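Local coordinates for protein angiotensin-converting enzyme (Anopheles gambiae, PDB 6S1Y) that probably acts as a zinc-dependent peptidyl dipeptidase, trimming dipeptides from the carboxyl ends of small peptides in the mosquito, at residues T397-H400 against L401-G405; Q415-I418 against N419-Y422. One frame throughout, in Å; residues are numbered along the deposited sequence.

Contact 1: T397-H400 against L401-G405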
loop_
_atom_site.group_PDB
_atom_site.type_symbol
_atom_site.label_atom_id
_atom_site.label_comp_id
_atom_site.label_asym_id
_atom_site.label_seq_id
_atom_site.Cartn_x
_atom_site.Cartn_y
_atom_site.Cartn_z
ATOM N N THR A 397 -19.680 0.967 2.692
ATOM C CA THR A 397 -21.044 0.985 2.192
ATOM C C THR A 397 -21.937 1.861 3.063
ATOM O O THR A 397 -21.746 1.950 4.282
ATOM C CB THR A 397 -21.636 -0.417 2.157
ATOM O OG1 THR A 397 -21.677 -0.936 3.490
ATOM C CG2 THR A 397 -20.817 -1.323 1.265
ATOM N N PRO A 398 -22.922 2.530 2.457
ATOM C CA PRO A 398 -23.951 3.191 3.268
ATOM C C PRO A 398 -24.609 2.255 4.268
ATOM O O PRO A 398 -24.854 2.649 5.410
ATOM C CB PRO A 398 -24.941 3.700 2.213
ATOM C CG PRO A 398 -24.135 3.872 0.994
ATOM C CD PRO A 398 -23.129 2.742 1.013
ATOM N N LYS A 399 -24.878 1.010 3.876
ATOM C CA LYS A 399 -25.464 0.032 4.791
ATOM C C LYS A 399 -24.699 -0.027 6.114
ATOM O O LYS A 399 -25.272 0.186 7.185
ATOM C CB LYS A 399 -25.479 -1.336 4.104
ATOM C CG LYS A 399 -25.931 -2.482 4.960
ATOM C CD LYS A 399 -25.779 -3.803 4.199
ATOM C CE LYS A 399 -26.755 -3.891 3.029
ATOM N NZ LYS A 399 -26.427 -5.033 2.124
ATOM N N HIS A 400 -23.392 -0.300 6.055
ATOM C CA HIS A 400 -22.615 -0.469 7.279
ATOM C C HIS A 400 -22.522 0.828 8.071
ATOM O O HIS A 400 -22.678 0.831 9.303
ATOM C CB HIS A 400 -21.218 -0.983 6.941
ATOM C CG HIS A 400 -20.411 -1.364 8.141
ATOM N ND1 HIS A 400 -20.444 -2.631 8.686
ATOM C CD2 HIS A 400 -19.569 -0.640 8.918
ATOM C CE1 HIS A 400 -19.649 -2.674 9.743
ATOM N NE2 HIS A 400 -19.110 -1.478 9.907
ATOM N N LEU A 401 -22.258 1.942 7.393
ATOM C CA LEU A 401 -22.122 3.207 8.102
ATOM C C LEU A 401 -23.412 3.588 8.805
ATOM O O LEU A 401 -23.382 4.299 9.813
ATOM C CB LEU A 401 -21.709 4.302 7.124
ATOM C CG LEU A 401 -20.389 4.023 6.397
ATOM C CD1 LEU A 401 -20.227 4.925 5.185
ATOM C CD2 LEU A 401 -19.217 4.169 7.390
ATOM N N LYS A 402 -24.557 3.155 8.271
ATOM C CA LYS A 402 -25.825 3.385 8.963
ATOM C C LYS A 402 -25.927 2.496 10.200
ATOM O O LYS A 402 -26.237 2.979 11.293
ATOM C CB LYS A 402 -26.997 3.158 8.002
ATOM C CG LYS A 402 -27.320 4.380 7.138
ATOM C CD LYS A 402 -28.705 4.301 6.493
ATOM C CE LYS A 402 -28.669 3.594 5.147
ATOM N NZ LYS A 402 -29.965 2.909 4.838
ATOM N N LYS A 403 -25.601 1.208 10.061
ATOM C CA LYS A 403 -25.565 0.304 11.208
ATOM C C LYS A 403 -24.827 0.927 12.393
ATOM O O LYS A 403 -25.371 1.044 13.494
ATOM C CB LYS A 403 -24.892 -1.017 10.824
ATOM C CG LYS A 403 -25.782 -2.030 10.139
ATOM C CD LYS A 403 -24.987 -3.287 9.759
ATOM C CE LYS A 403 -25.719 -4.098 8.679
ATOM N NZ LYS A 403 -24.808 -4.995 7.904
ATOM N N VAL A 404 -23.561 1.323 12.177
ATOM C CA VAL A 404 -22.712 1.837 13.251
ATOM C C VAL A 404 -23.006 3.284 13.559
ATOM O O VAL A 404 -22.304 3.900 14.383
ATOM C CB VAL A 404 -21.218 1.666 12.901
ATOM C CG1 VAL A 404 -20.919 0.220 12.557
ATOM C CG2 VAL A 404 -20.817 2.583 11.729
ATOM N N GLY A 405 -24.012 3.868 12.931
ATOM C CA GLY A 405 -24.450 5.182 13.321
ATOM C C GLY A 405 -23.641 6.331 12.780
ATOM O O GLY A 405 -23.833 7.464 13.239
#

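Contact 2: Q415-I418 against N419-Y422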
loop_
_atom_site.group_PDB
_atom_site.type_symbol
_atom_site.label_atom_id
_atom_site.label_comp_id
_atom_site.label_asym_id
_atom_site.label_seq_id
_atom_site.Cartn_x
_atom_site.Cartn_y
_atom_site.Cartn_z
ATOM N N GLN A 415 -29.161 9.289 -7.718
ATOM C CA GLN A 415 -28.077 10.263 -7.644
ATOM C C GLN A 415 -27.210 10.045 -6.415
ATOM O O GLN A 415 -25.975 10.198 -6.483
ATOM C CB GLN A 415 -28.617 11.681 -7.644
ATOM C CG GLN A 415 -29.175 12.085 -8.990
ATOM C CD GLN A 415 -30.542 11.478 -9.247
ATOM O OE1 GLN A 415 -31.386 11.451 -8.363
ATOM N NE2 GLN A 415 -30.749 10.969 -10.444
ATOM N N VAL A 416 -27.827 9.698 -5.290
ATOM C CA VAL A 416 -27.050 9.275 -4.135
ATOM C C VAL A 416 -26.166 8.096 -4.522
ATOM O O VAL A 416 -24.992 8.024 -4.138
ATOM C CB VAL A 416 -27.981 8.950 -2.952
ATOM C CG1 VAL A 416 -27.178 8.486 -1.757
ATOM C CG2 VAL A 416 -28.810 10.177 -2.593
ATOM N N LYS A 417 -26.689 7.186 -5.331
ATOM C CA LYS A 417 -25.866 6.048 -5.720
ATOM C C LYS A 417 -24.697 6.467 -6.621
ATOM O O LYS A 417 -23.599 5.898 -6.496
ATOM C CB LYS A 417 -26.744 4.986 -6.364
ATOM C CG LYS A 417 -27.350 4.068 -5.313
ATOM C CD LYS A 417 -28.592 3.342 -5.803
ATOM C CE LYS A 417 -28.351 2.569 -7.084
ATOM N NZ LYS A 417 -29.431 1.539 -7.295
ATOM N N ILE A 418 -24.884 7.468 -7.490
ATOM C CA ILE A 418 -23.769 7.972 -8.292
ATOM C C ILE A 418 -22.716 8.633 -7.392
ATOM O O ILE A 418 -21.521 8.351 -7.510
ATOM C CB ILE A 418 -24.287 8.939 -9.378
ATOM C CG1 ILE A 418 -25.281 8.233 -10.326
ATOM C CG2 ILE A 418 -23.148 9.506 -10.189
ATOM C CD1 ILE A 418 -24.708 7.052 -11.077
ATOM N N ASN A 419 -23.143 9.505 -6.463
ATOM C CA ASN A 419 -22.191 10.088 -5.521
ATOM C C ASN A 419 -21.369 9.001 -4.834
ATOM O O ASN A 419 -20.161 9.169 -4.603
ATOM C CB ASN A 419 -22.880 10.919 -4.437
ATOM C CG ASN A 419 -23.336 12.277 -4.921
ATOM O OD1 ASN A 419 -22.865 12.778 -5.946
ATOM N ND2 ASN A 419 -24.257 12.893 -4.182
ATOM N N GLN A 420 -22.018 7.889 -4.485
ATOM C CA GLN A 420 -21.344 6.776 -3.826
ATOM C C GLN A 420 -20.355 6.094 -4.760
ATOM O O GLN A 420 -19.182 5.911 -4.410
ATOM C CB GLN A 420 -22.397 5.779 -3.327
ATOM C CG GLN A 420 -21.830 4.507 -2.701
ATOM C CD GLN A 420 -22.879 3.412 -2.536
ATOM O OE1 GLN A 420 -24.091 3.646 -2.667
ATOM N NE2 GLN A 420 -22.415 2.202 -2.255
ATOM N N PHE A 421 -20.809 5.706 -5.956
ATOM C CA PHE A 421 -19.908 5.091 -6.934
ATOM C C PHE A 421 -18.737 6.017 -7.261
ATOM O O PHE A 421 -17.595 5.571 -7.451
ATOM C CB PHE A 421 -20.666 4.762 -8.231
ATOM C CG PHE A 421 -21.842 3.831 -8.061
ATOM C CD1 PHE A 421 -21.926 2.944 -6.992
ATOM C CD2 PHE A 421 -22.879 3.853 -8.982
ATOM C CE1 PHE A 421 -23.049 2.090 -6.841
ATOM C CE2 PHE A 421 -23.996 3.005 -8.853
ATOM C CZ PHE A 421 -24.077 2.120 -7.787
ATOM N N TYR A 422 -19.016 7.314 -7.378
ATOM C CA TYR A 422 -17.979 8.284 -7.699
ATOM C C TYR A 422 -16.918 8.315 -6.615
ATOM O O TYR A 422 -15.724 8.167 -6.895
ATOM C CB TYR A 422 -18.607 9.659 -7.871
ATOM C CG TYR A 422 -17.633 10.736 -8.198
ATOM C CD1 TYR A 422 -17.047 10.808 -9.478
ATOM C CD2 TYR A 422 -17.271 11.693 -7.248
ATOM C CE1 TYR A 422 -16.137 11.805 -9.794
ATOM C CE2 TYR A 422 -16.375 12.710 -7.562
ATOM C CZ TYR A 422 -15.806 12.753 -8.836
ATOM O OH TYR A 422 -14.911 13.732 -9.166
#

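Contact 1: T397-H400 against L401-G405
His400 and Val404 meet one turn apart on the short helix 398-403, a local contact that runs from the helix's N-cap to its C-terminal Schellman motif; the centre of the contact lies about 25 Å from the centre of the chain. Thr397 is the N-cap: its OG1 accepts from His400 N at 3.2 Å and is also hydrogen-bonded to Ser394 O, tying the new helix to the end of the preceding one, while Leu401 N bonds to Thr397 O at 3.2 Å. Pro398 suits the first turn, where its missing N-H costs no bond. The ladder ends with Val404 N on His400 O at 3.0 Å. Gly405 then turns to positive phi (81°), a conformation glycine adopts readily, and its N returns to Lys402 O at 2.9 Å.

With CG anti to the backbone N (chi1 -172°), the His400 imidazole passes obliquely by Val404, whose CG1 lies 3.6 Å from His400 NE2. The rings of His400 and Tyr533 meet edge-to-face (T-shaped). Lys399 and Lys403 run side by side, Lys403 NZ resting 4.0 Å from Lys399 CD, but Lys399 NZ makes a salt bridge with Glu517 and a hydrogen bond to Asn529 O. Asp531 takes a hydrogen bond from His400 ND1 and a salt bridge from Lys403, and these carboxylates probably offset the gathering of positive charge on this side of the helix.

Contact 2: Q415-I418 against N419-Y422
The Phe421 ring lies with one face over the carbonyl oxygen of Lys417, which sits 3.1 Å above the ring plane and is displaced toward the rim, closest to CG. Ile418 approaches the same ring obliquely, its CD1 being 4.2 Å from Phe421 CD2, and Lys417 CB lies equally far from Phe421 CZ, at 4.2 Å. Phe421 CG stands opposite its own carbonyl carbon (chi1 -59°), which swings the ring back along the helix toward the preceding turn.

All of this happens within helix 414-429, where each carbonyl of 415-418 receives the N-H four residues on. Lys417 O is hydrogen-bonded to Phe421 N at 2.8 Å; its place over the ring of the same residue is a close approach, not a bond, and follows from the torsion that lays the ring back over the preceding turn. Tyr422 N bonds to Ile418 O at 2.7 Å.

Ile418 and Phe421 are apolar where helix 577-590 packs against them, through Trp582, Pro578 and Leu579. Asn419 instead meets a loop, its OD1 bonding to Thr265 and its ND2 to the carbonyls of Phe267 and Lys271, a matched use of an amide in a buried place, whereas Lys417, partly exposed, reaches back to a salt bridge with Glu414. Tyr422 lies against Leu221 and Val225 of helix 203-233, while its hydroxyl is hydrogen-bonded to Thr264.

How the contacts relate
Contact 1 closes before contact 2 opens: helix 398-403 and helix 414-429 follow each other in the chain, and the centres of the two contacts lie about 15 Å apart on the same side of the chain's centre. They touch directly, with Pro398 CD 3.4 Å from Gln420 NE2, so the start of the short helix packs on the longer one. Tyr410, in the loop between them, meets Pro398 of contact 1 and Val416 of contact 2. Both belong to the largely helical angiotensin-converting enzyme fold. None of their residues binds the zinc or lines the ligand pocket, and the pair forms part of the surrounding helical framework.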